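Local atomic coordinates of microtubule-associated protein 1A/1B, light chain 3 (Trypanosoma brucei brucei, PDB entry 3W1Y), a protein that belongs to the ATG8 family of ubiquitin-like autophagy proteins and probably acts on membranes after conjugation to phosphatidylethanolamine. Residues H7-Y12 and Q62-C67; N68-P73 and M79-A84; V97-F100 and L105-N108. All blocks are in the same frame, centred on the assembly; numbering follows the deposited sequence.

Contact 1. Residues H7-Y12 and Q62-C67; sequences HYRYQY and QRELDC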
loop_
_atom_site.group_PDB
_atom_site.type_symbol
_atom_site.label_atom_id
_atom_site.label_comp_id
_atom_site.label_asym_id
_atom_site.label_seq_id
_atom_site.Cartn_x
_atom_site.Cartn_y
_atom_site.Cartn_z
ATOM N N HIS A 7 14.473 20.489 2.436
ATOM C CA HIS A 7 13.674 19.502 1.660
ATOM C C HIS A 7 14.013 18.024 1.996
ATOM O O HIS A 7 13.549 17.466 2.996
ATOM C CB HIS A 7 13.812 19.797 0.151
ATOM C CG HIS A 7 14.978 20.680 -0.192
ATOM N ND1 HIS A 7 14.846 22.038 -0.415
ATOM C CD2 HIS A 7 16.298 20.403 -0.338
ATOM C CE1 HIS A 7 16.032 22.557 -0.692
ATOM N NE2 HIS A 7 16.933 21.586 -0.651
ATOM N N TYR A 8 14.810 17.396 1.139
ATOM C CA TYR A 8 15.255 16.035 1.322
ATOM C C TYR A 8 16.721 16.021 1.694
ATOM O O TYR A 8 17.522 16.824 1.183
ATOM C CB TYR A 8 15.026 15.248 0.026
ATOM C CG TYR A 8 13.570 14.908 -0.174
ATOM C CD1 TYR A 8 12.670 15.841 -0.718
ATOM C CD2 TYR A 8 13.083 13.656 0.205
ATOM C CE1 TYR A 8 11.322 15.526 -0.879
ATOM C CE2 TYR A 8 11.745 13.340 0.051
ATOM C CZ TYR A 8 10.876 14.275 -0.484
ATOM O OH TYR A 8 9.552 13.919 -0.636
ATOM N N ARG A 9 17.065 15.094 2.578
ATOM C CA ARG A 9 18.439 14.899 3.002
ATOM C C ARG A 9 19.430 14.736 1.847
ATOM O O ARG A 9 20.485 15.359 1.847
ATOM C CB ARG A 9 18.524 13.715 3.947
ATOM C CG ARG A 9 19.868 13.632 4.608
ATOM C CD ARG A 9 19.823 12.876 5.927
ATOM N NE ARG A 9 21.188 12.809 6.425
ATOM C CZ ARG A 9 22.128 12.043 5.891
ATOM N NH1 ARG A 9 21.823 11.247 4.875
ATOM N NH2 ARG A 9 23.365 12.071 6.383
ATOM N N TYR A 10 19.063 13.932 0.853
ATOM C CA TYR A 10 19.854 13.749 -0.378
ATOM C C TYR A 10 20.227 15.038 -1.124
ATOM O O TYR A 10 21.299 15.119 -1.696
ATOM C CB TYR A 10 19.123 12.815 -1.333
ATOM C CG TYR A 10 20.014 12.060 -2.270
ATOM C CD1 TYR A 10 20.763 10.972 -1.828
ATOM C CD2 TYR A 10 20.065 12.386 -3.608
ATOM C CE1 TYR A 10 21.584 10.254 -2.699
ATOM C CE2 TYR A 10 20.859 11.678 -4.486
ATOM C CZ TYR A 10 21.613 10.624 -4.016
ATOM O OH TYR A 10 22.377 9.938 -4.882
ATOM N N GLN A 11 19.345 16.034 -1.120
ATOM C CA GLN A 11 19.651 17.308 -1.758
ATOM C C GLN A 11 20.607 18.194 -0.954
ATOM O O GLN A 11 21.298 19.020 -1.530
ATOM C CB GLN A 11 18.366 18.081 -2.095
ATOM C CG GLN A 11 17.513 17.429 -3.154
ATOM C CD GLN A 11 16.095 18.005 -3.197
ATOM O OE1 GLN A 11 15.435 18.156 -2.163
ATOM N NE2 GLN A 11 15.623 18.310 -4.391
ATOM N N TYR A 12 20.665 18.018 0.366
ATOM C CA TYR A 12 21.636 18.758 1.175
ATOM C C TYR A 12 23.013 18.141 1.136
ATOM O O TYR A 12 24.006 18.823 1.322
ATOM C CB TYR A 12 21.176 18.871 2.634
ATOM C CG TYR A 12 20.014 19.804 2.807
ATOM C CD1 TYR A 12 18.705 19.318 2.753
ATOM C CD2 TYR A 12 20.207 21.180 2.995
ATOM C CE1 TYR A 12 17.608 20.161 2.903
ATOM C CE2 TYR A 12 19.096 22.052 3.144
ATOM C CZ TYR A 12 17.801 21.513 3.090
ATOM O OH TYR A 12 16.683 22.312 3.239
ATOM N N GLN A 62 23.082 5.339 9.455
ATOM C CA GLN A 62 21.685 4.878 9.489
ATOM C C GLN A 62 20.760 5.733 8.645
ATOM O O GLN A 62 19.889 5.204 7.993
ATOM C CB GLN A 62 21.174 4.663 10.918
ATOM C CG GLN A 62 21.936 3.545 11.645
ATOM C CD GLN A 62 21.412 3.275 13.054
ATOM O OE1 GLN A 62 20.234 3.465 13.327
ATOM N NE2 GLN A 62 22.299 2.853 13.954
ATOM N N ARG A 63 20.937 7.049 8.653
ATOM C CA ARG A 63 20.137 7.918 7.769
ATOM C C ARG A 63 20.423 7.602 6.290
ATOM O O ARG A 63 19.493 7.459 5.496
ATOM C CB ARG A 63 20.388 9.405 8.065
ATOM C CG ARG A 63 19.612 9.921 9.253
ATOM C CD ARG A 63 20.220 11.175 9.802
ATOM N NE ARG A 63 19.336 11.725 10.817
ATOM C CZ ARG A 63 19.552 12.839 11.517
ATOM N NH1 ARG A 63 20.656 13.557 11.338
ATOM N NH2 ARG A 63 18.655 13.224 12.420
ATOM N N GLU A 64 21.699 7.466 5.931
ATOM C CA GLU A 64 22.065 7.019 4.572
ATOM C C GLU A 64 21.391 5.720 4.127
ATOM O O GLU A 64 20.881 5.644 3.006
ATOM C CB GLU A 64 23.580 6.912 4.419
ATOM C CG GLU A 64 24.270 8.276 4.386
ATOM C CD GLU A 64 24.120 8.964 3.023
ATOM O OE1 GLU A 64 24.370 8.293 2.019
ATOM O OE2 GLU A 64 23.764 10.167 2.948
ATOM N N LEU A 65 21.365 4.721 4.997
ATOM C CA LEU A 65 20.712 3.432 4.700
ATOM C C LEU A 65 19.173 3.462 4.585
ATOM O O LEU A 65 18.557 2.529 4.034
ATOM C CB LEU A 65 21.160 2.372 5.702
ATOM C CG LEU A 65 22.649 1.989 5.604
ATOM C CD1 LEU A 65 23.021 0.930 6.623
ATOM C CD2 LEU A 65 23.012 1.483 4.178
ATOM N N ASP A 66 18.564 4.532 5.100
ATOM C CA ASP A 66 17.119 4.775 4.975
ATOM C C ASP A 66 16.734 5.344 3.617
ATOM O O ASP A 66 15.558 5.395 3.262
ATOM C CB ASP A 66 16.690 5.796 6.021
ATOM C CG ASP A 66 16.424 5.181 7.374
ATOM O OD1 ASP A 66 16.282 3.942 7.496
ATOM O OD2 ASP A 66 16.355 5.964 8.333
ATOM N N CYS A 67 17.726 5.833 2.887
ATOM C CA CYS A 67 17.486 6.396 1.568
ATOM C C CYS A 67 17.612 5.300 0.527
ATOM O O CYS A 67 18.672 4.689 0.398
ATOM C CB CYS A 67 18.485 7.516 1.278
ATOM S SG CYS A 67 18.448 8.149 -0.392
HETATM O O HOH W 1 23.547 13.219 9.410
#
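Arg9 reaches across from the short N-terminal helix and joins Glu64 in a salt bridge. The bond runs from Arg9 NH1 to Glu64 OE2 over 2.9 Å, with an N-H...O angle of 152°. The guanidinium meets OE2 on its anti side, from 30° out of the carboxylate plane. The two side chains cross at about a right angle. The Arg9 chain is extended from CG to NE, with CG anti to the backbone N (chi1 -169°), and this carries the guanidinium over to helix 59-66. Glu64 instead bends at its second torsion. OE2 also takes a salt bridge from Arg14, so two arginines grip the same oxygen.

The close-packed part lies around this pair. Arg63 CB sits over one face of the Arg9 guanidinium, 3.8 Å from Arg9 CZ. Deeper in, the sulfur of Cys67 approaches the buried ring of Tyr10 obliquely, with SG 3.9 Å from CD1. This is a Cys sulfur-aromatic contact.

The outer side is looser. Beyond CB and CD, which pass beside Arg9, the exposed Arg63 chain leads away to the surface. A water accepts a hydrogen bond from Arg9 NH2 at 3.2 Å and a weak one from Arg63 NH1. It loosely bridges two guanidinium groups whose charged atoms are not in contact.

The contact fastens the N-terminal helical extension, which ATG8 proteins carry ahead of their ubiquitin-like fold, to helix 59-66 on the surface. Glu39 of strand 33-40 accepts hydrogen bonds from the backbone N of Arg9 and of Tyr10. Tyr10 bonds through its hydroxyl to Glu22 of helix 16-29 and rests its ring on Leu37 of strand 33-40 and Tyr127 of strand 126-133.

Contact 2. Residues N68-P73 and M79-A84; sequences NKFLLP and MEFMMA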
loop_
_atom_site.group_PDB
_atom_site.type_symbol
_atom_site.label_atom_id
_atom_site.label_comp_id
_atom_site.label_asym_id
_atom_site.label_seq_id
_atom_site.Cartn_x
_atom_site.Cartn_y
_atom_site.Cartn_z
ATOM N N ASN A 68 16.521 5.067 -0.202
ATOM C CA ASN A 68 16.451 4.059 -1.242
ATOM C C ASN A 68 16.157 4.713 -2.602
ATOM O O ASN A 68 15.282 5.575 -2.715
ATOM C CB ASN A 68 15.366 3.041 -0.899
ATOM C CG ASN A 68 15.708 2.216 0.327
ATOM O OD1 ASN A 68 16.521 1.299 0.256
ATOM N ND2 ASN A 68 15.079 2.524 1.449
ATOM N N LYS A 69 16.923 4.312 -3.609
ATOM C CA LYS A 69 16.747 4.745 -4.973
ATOM C C LYS A 69 16.177 3.611 -5.790
ATOM O O LYS A 69 16.479 2.444 -5.551
ATOM C CB LYS A 69 18.081 5.096 -5.598
ATOM C CG LYS A 69 18.788 6.275 -4.978
ATOM C CD LYS A 69 20.213 6.221 -5.469
ATOM C CE LYS A 69 20.918 7.483 -5.167
ATOM N NZ LYS A 69 22.369 7.313 -5.421
ATOM N N PHE A 70 15.357 3.956 -6.771
ATOM C CA PHE A 70 14.766 2.970 -7.666
ATOM C C PHE A 70 14.889 3.530 -9.064
ATOM O O PHE A 70 14.992 4.716 -9.232
ATOM C CB PHE A 70 13.275 2.732 -7.314
ATOM C CG PHE A 70 13.059 2.114 -5.962
ATOM C CD1 PHE A 70 13.087 2.888 -4.809
ATOM C CD2 PHE A 70 12.860 0.744 -5.829
ATOM C CE1 PHE A 70 12.915 2.303 -3.537
ATOM C CE2 PHE A 70 12.683 0.167 -4.565
ATOM C CZ PHE A 70 12.706 0.962 -3.423
ATOM N N LEU A 71 14.868 2.648 -10.056
ATOM C CA LEU A 71 14.778 3.023 -11.449
ATOM C C LEU A 71 13.676 2.166 -12.069
ATOM O O LEU A 71 13.875 0.995 -12.375
ATOM C CB LEU A 71 16.135 2.805 -12.121
ATOM C CG LEU A 71 16.308 3.296 -13.552
ATOM C CD1 LEU A 71 16.000 4.796 -13.678
ATOM C CD2 LEU A 71 17.743 2.969 -14.075
ATOM N N LEU A 72 12.484 2.725 -12.214
ATOM C CA LEU A 72 11.342 1.884 -12.561
ATOM C C LEU A 72 10.721 2.294 -13.881
ATOM O O LEU A 72 10.820 3.470 -14.275
ATOM C CB LEU A 72 10.311 1.894 -11.431
ATOM C CG LEU A 72 10.750 1.290 -10.083
ATOM C CD1 LEU A 72 9.619 1.350 -9.055
ATOM C CD2 LEU A 72 11.262 -0.186 -10.239
ATOM N N PRO A 73 10.073 1.340 -14.578
ATOM C CA PRO A 73 9.444 1.701 -15.869
ATOM C C PRO A 73 8.422 2.854 -15.755
ATOM O O PRO A 73 7.693 2.951 -14.740
ATOM C CB PRO A 73 8.769 0.382 -16.328
ATOM C CG PRO A 73 9.497 -0.740 -15.594
ATOM C CD PRO A 73 9.868 -0.090 -14.230
ATOM N N MET A 79 1.326 1.368 -7.228
ATOM C CA MET A 79 1.278 0.127 -6.470
ATOM C C MET A 79 2.539 -0.733 -6.665
ATOM O O MET A 79 3.068 -1.305 -5.706
ATOM C CB MET A 79 -0.019 -0.656 -6.819
ATOM C CG MET A 79 -0.158 -2.002 -6.094
ATOM S SD MET A 79 -0.315 -1.758 -4.289
ATOM C CE MET A 79 -2.076 -1.441 -4.222
ATOM N N GLU A 80 2.992 -0.846 -7.911
ATOM C CA GLU A 80 4.191 -1.637 -8.216
ATOM C C GLU A 80 5.416 -1.066 -7.520
ATOM O O GLU A 80 6.200 -1.807 -6.932
ATOM C CB GLU A 80 4.419 -1.755 -9.736
ATOM C CG GLU A 80 3.613 -2.891 -10.354
ATOM C CD GLU A 80 3.517 -2.832 -11.889
ATOM O OE1 GLU A 80 3.846 -3.855 -12.536
ATOM O OE2 GLU A 80 3.087 -1.791 -12.445
ATOM N N PHE A 81 5.566 0.254 -7.589
ATOM C CA PHE A 81 6.583 0.958 -6.820
ATOM C C PHE A 81 6.496 0.635 -5.335
ATOM O O PHE A 81 7.503 0.312 -4.711
ATOM C CB PHE A 81 6.474 2.474 -7.052
ATOM C CG PHE A 81 7.264 3.300 -6.082
ATOM C CD1 PHE A 81 8.606 3.069 -5.871
ATOM C CD2 PHE A 81 6.657 4.333 -5.389
ATOM C CE1 PHE A 81 9.318 3.827 -4.978
ATOM C CE2 PHE A 81 7.389 5.114 -4.489
ATOM C CZ PHE A 81 8.708 4.847 -4.287
ATOM N N MET A 82 5.300 0.716 -4.777
ATOM C CA MET A 82 5.117 0.450 -3.368
ATOM C C MET A 82 5.475 -0.980 -2.981
ATOM O O MET A 82 6.039 -1.208 -1.910
ATOM C CB MET A 82 3.698 0.762 -2.951
ATOM C CG MET A 82 3.455 2.199 -2.578
ATOM S SD MET A 82 1.669 2.384 -2.563
ATOM C CE MET A 82 1.287 1.600 -1.002
ATOM N N MET A 83 5.156 -1.930 -3.854
ATOM C CA MET A 83 5.571 -3.321 -3.656
ATOM C C MET A 83 7.071 -3.481 -3.778
ATOM O O MET A 83 7.642 -4.197 -2.986
ATOM C CB MET A 83 4.851 -4.285 -4.603
ATOM C CG MET A 83 3.332 -4.230 -4.440
ATOM S SD MET A 83 2.517 -5.022 -5.843
ATOM C CE MET A 83 2.432 -6.736 -5.208
ATOM N N ALA A 84 7.713 -2.801 -4.730
ATOM C CA ALA A 84 9.183 -2.803 -4.781
ATOM C C ALA A 84 9.838 -2.247 -3.476
ATOM O O ALA A 84 10.842 -2.786 -2.995
ATOM C CB ALA A 84 9.682 -2.060 -6.010
#
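Phe70 and Phe81 meet in a T-shaped (edge-to-face) stack between strand 68-73, an outer strand of the ubiquitin-like beta-grasp sheet, and helix 78-88 packed across that sheet. The axes of the two segments run roughly antiparallel, at 147° between their N-to-C directions.

The aromatic pair is the centre of the contact. The edge of Phe81 points at one face of Phe70. The ring centroids are 5.5 Å apart and the planes stand at 85°. Phe81 CE1 lies above the rim of the Phe70 ring, not over its middle. On the helix, Phe81 turns CG away from its own N, at a chi1 of 167°, and the ring reaches the strand.

Aliphatic packing flanks the stack. Leu72 crosses Phe81 at about a right angle, and its CD1 touches Phe81 CD1 at 3.8 Å. Ala84, one helical turn on from Phe81, sets its methyl group against the Phe70 ring, with CB 4.0 Å from CE2.

No hydrogen bond joins the two segments. Nearby, Arg88 makes a cation-pi contact with Phe70, and Leu112 of helix 112-119 packs on both Leu72 and Phe81. The backbone oxygen of Ala84 lies at the edge of the Phe70 ring, 3.8 Å from CE2.

Contact 3. Residues V97-F100 and L105-N108; sequences VFVF and LPPN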
loop_
_atom_site.group_PDB
_atom_site.type_symbol
_atom_site.label_atom_id
_atom_site.label_comp_id
_atom_site.label_asym_id
_atom_site.label_seq_id
_atom_site.Cartn_x
_atom_site.Cartn_y
_atom_site.Cartn_z
ATOM N N VAL A 97 3.633 0.107 4.061
ATOM C CA VAL A 97 4.342 1.313 3.643
ATOM C C VAL A 97 3.387 2.181 2.836
ATOM O O VAL A 97 2.661 1.670 2.003
ATOM C CB VAL A 97 5.654 0.979 2.847
ATOM C CG1 VAL A 97 5.353 0.177 1.584
ATOM C CG2 VAL A 97 6.455 2.251 2.521
ATOM N N PHE A 98 3.358 3.483 3.119
ATOM C CA PHE A 98 2.627 4.443 2.286
ATOM C C PHE A 98 3.613 5.500 1.770
ATOM O O PHE A 98 4.607 5.802 2.437
ATOM C CB PHE A 98 1.445 5.078 3.054
ATOM C CG PHE A 98 1.765 5.418 4.491
ATOM C CD1 PHE A 98 2.217 6.694 4.838
ATOM C CD2 PHE A 98 1.623 4.458 5.498
ATOM C CE1 PHE A 98 2.542 7.025 6.169
ATOM C CE2 PHE A 98 1.932 4.771 6.841
ATOM C CZ PHE A 98 2.406 6.063 7.172
ATOM N N VAL A 99 3.354 6.023 0.571
ATOM C CA VAL A 99 4.231 7.005 -0.079
ATOM C C VAL A 99 3.544 8.341 -0.430
ATOM O O VAL A 99 2.352 8.379 -0.729
ATOM C CB VAL A 99 4.928 6.433 -1.355
ATOM C CG1 VAL A 99 5.852 5.260 -0.997
ATOM C CG2 VAL A 99 3.917 6.017 -2.407
ATOM N N PHE A 100 4.338 9.415 -0.414
ATOM C CA PHE A 100 3.877 10.773 -0.651
ATOM C C PHE A 100 4.706 11.459 -1.713
ATOM O O PHE A 100 5.914 11.275 -1.784
ATOM C CB PHE A 100 3.942 11.605 0.638
ATOM C CG PHE A 100 3.218 10.988 1.784
ATOM C CD1 PHE A 100 3.865 10.086 2.624
ATOM C CD2 PHE A 100 1.864 11.271 2.010
ATOM C CE1 PHE A 100 3.180 9.492 3.697
ATOM C CE2 PHE A 100 1.173 10.685 3.072
ATOM C CZ PHE A 100 1.823 9.798 3.908
ATOM N N LEU A 105 -0.729 11.908 -1.402
ATOM C CA LEU A 105 -0.689 10.462 -1.527
ATOM C C LEU A 105 -1.228 10.145 -2.925
ATOM O O LEU A 105 -2.376 10.408 -3.213
ATOM C CB LEU A 105 -1.609 9.886 -0.455
ATOM C CG LEU A 105 -1.532 8.461 0.042
ATOM C CD1 LEU A 105 -0.418 8.345 1.041
ATOM C CD2 LEU A 105 -2.845 8.118 0.726
ATOM N N PRO A 106 -0.381 9.604 -3.816
ATOM C CA PRO A 106 -0.835 9.346 -5.180
ATOM C C PRO A 106 -1.790 8.135 -5.277
ATOM O O PRO A 106 -1.732 7.231 -4.439
ATOM C CB PRO A 106 0.467 9.080 -5.933
ATOM C CG PRO A 106 1.398 8.515 -4.870
ATOM C CD PRO A 106 1.029 9.215 -3.604
ATOM N N PRO A 107 -2.697 8.143 -6.279
ATOM C CA PRO A 107 -3.550 6.969 -6.504
ATOM C C PRO A 107 -2.676 5.761 -6.886
ATOM O O PRO A 107 -1.690 5.922 -7.622
ATOM C CB PRO A 107 -4.442 7.379 -7.700
ATOM C CG PRO A 107 -4.273 8.861 -7.865
ATOM C CD PRO A 107 -2.962 9.237 -7.239
ATOM N N ASN A 108 -3.049 4.587 -6.380
ATOM C CA ASN A 108 -2.347 3.321 -6.646
ATOM C C ASN A 108 -2.184 2.895 -8.098
ATOM O O ASN A 108 -1.199 2.216 -8.435
ATOM C CB ASN A 108 -3.006 2.183 -5.878
ATOM C CG ASN A 108 -2.666 2.233 -4.431
ATOM O OD1 ASN A 108 -1.712 2.913 -4.053
ATOM N ND2 ASN A 108 -3.436 1.544 -3.602
#
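Leu105 reaches back toward the strand it follows and lays its CD1 methyl beside the Phe100 ring. Strand 96-100 is an edge strand of the ubiquitin-like sheet, and residues 105-108 belong to the loop that leads on to helix 112-119.

Apolar contacts centre on Leu105 CD1. It is 3.5 Å from Phe100 CE2 and approaches the ring obliquely. The same methyl reaches Phe98 CB at 4.3 Å. A chi1 of -160° sets Leu105 CG beside its carbonyl carbon and brings CD1 to the strand. Val99 points to a different side of the strand from the two phenylalanines. Its CG2 meets Pro106 CG at 4.3 Å.

The Val99 carbonyl is also packed against. Its oxygen lies 3.3 Å from Leu105 CD1. The ring of Pro106 comes equally near, with CD 3.3 Å from that oxygen. No hydrogen bond crosses between the segments; their contact is apolar packing.

A chain of another protein packs on Phe98, Phe100 and Leu105 in this assembly, consistent with a binding surface here. In the sheet, strand 96-100 is antiparallel to strand 126-133, and backbone hydrogen bonds pair Phe98 with Gly131 and Phe100 with Ser129. The Val99 side chain touches Leu85 of helix 78-88, and a backbone hydrogen bond between Asn108 and Met79 also holds the loop to that helix.

From the N terminus, contact 1 closes the longest loop. It brings 7-12 back to 62-67 after helix 16-29 and strand 33-40 have passed. Contact 2 opens at once, at residue 68, and closes a short strand-to-helix connection. Contact 3 closes the short loop after strand 96-100. The three follow in series, and none nests in or crosses another. Contact 1 ties the N-terminal helix to helix 59-66, and touches contact 2 where Tyr10 OH meets Lys69 NZ. Contacts 2 and 3 meet directly: Phe81 packs on Val99, and Met79 N probably bonds to Asn108 O. Together they join helix 78-88 to the two strands that are outermost within this chain.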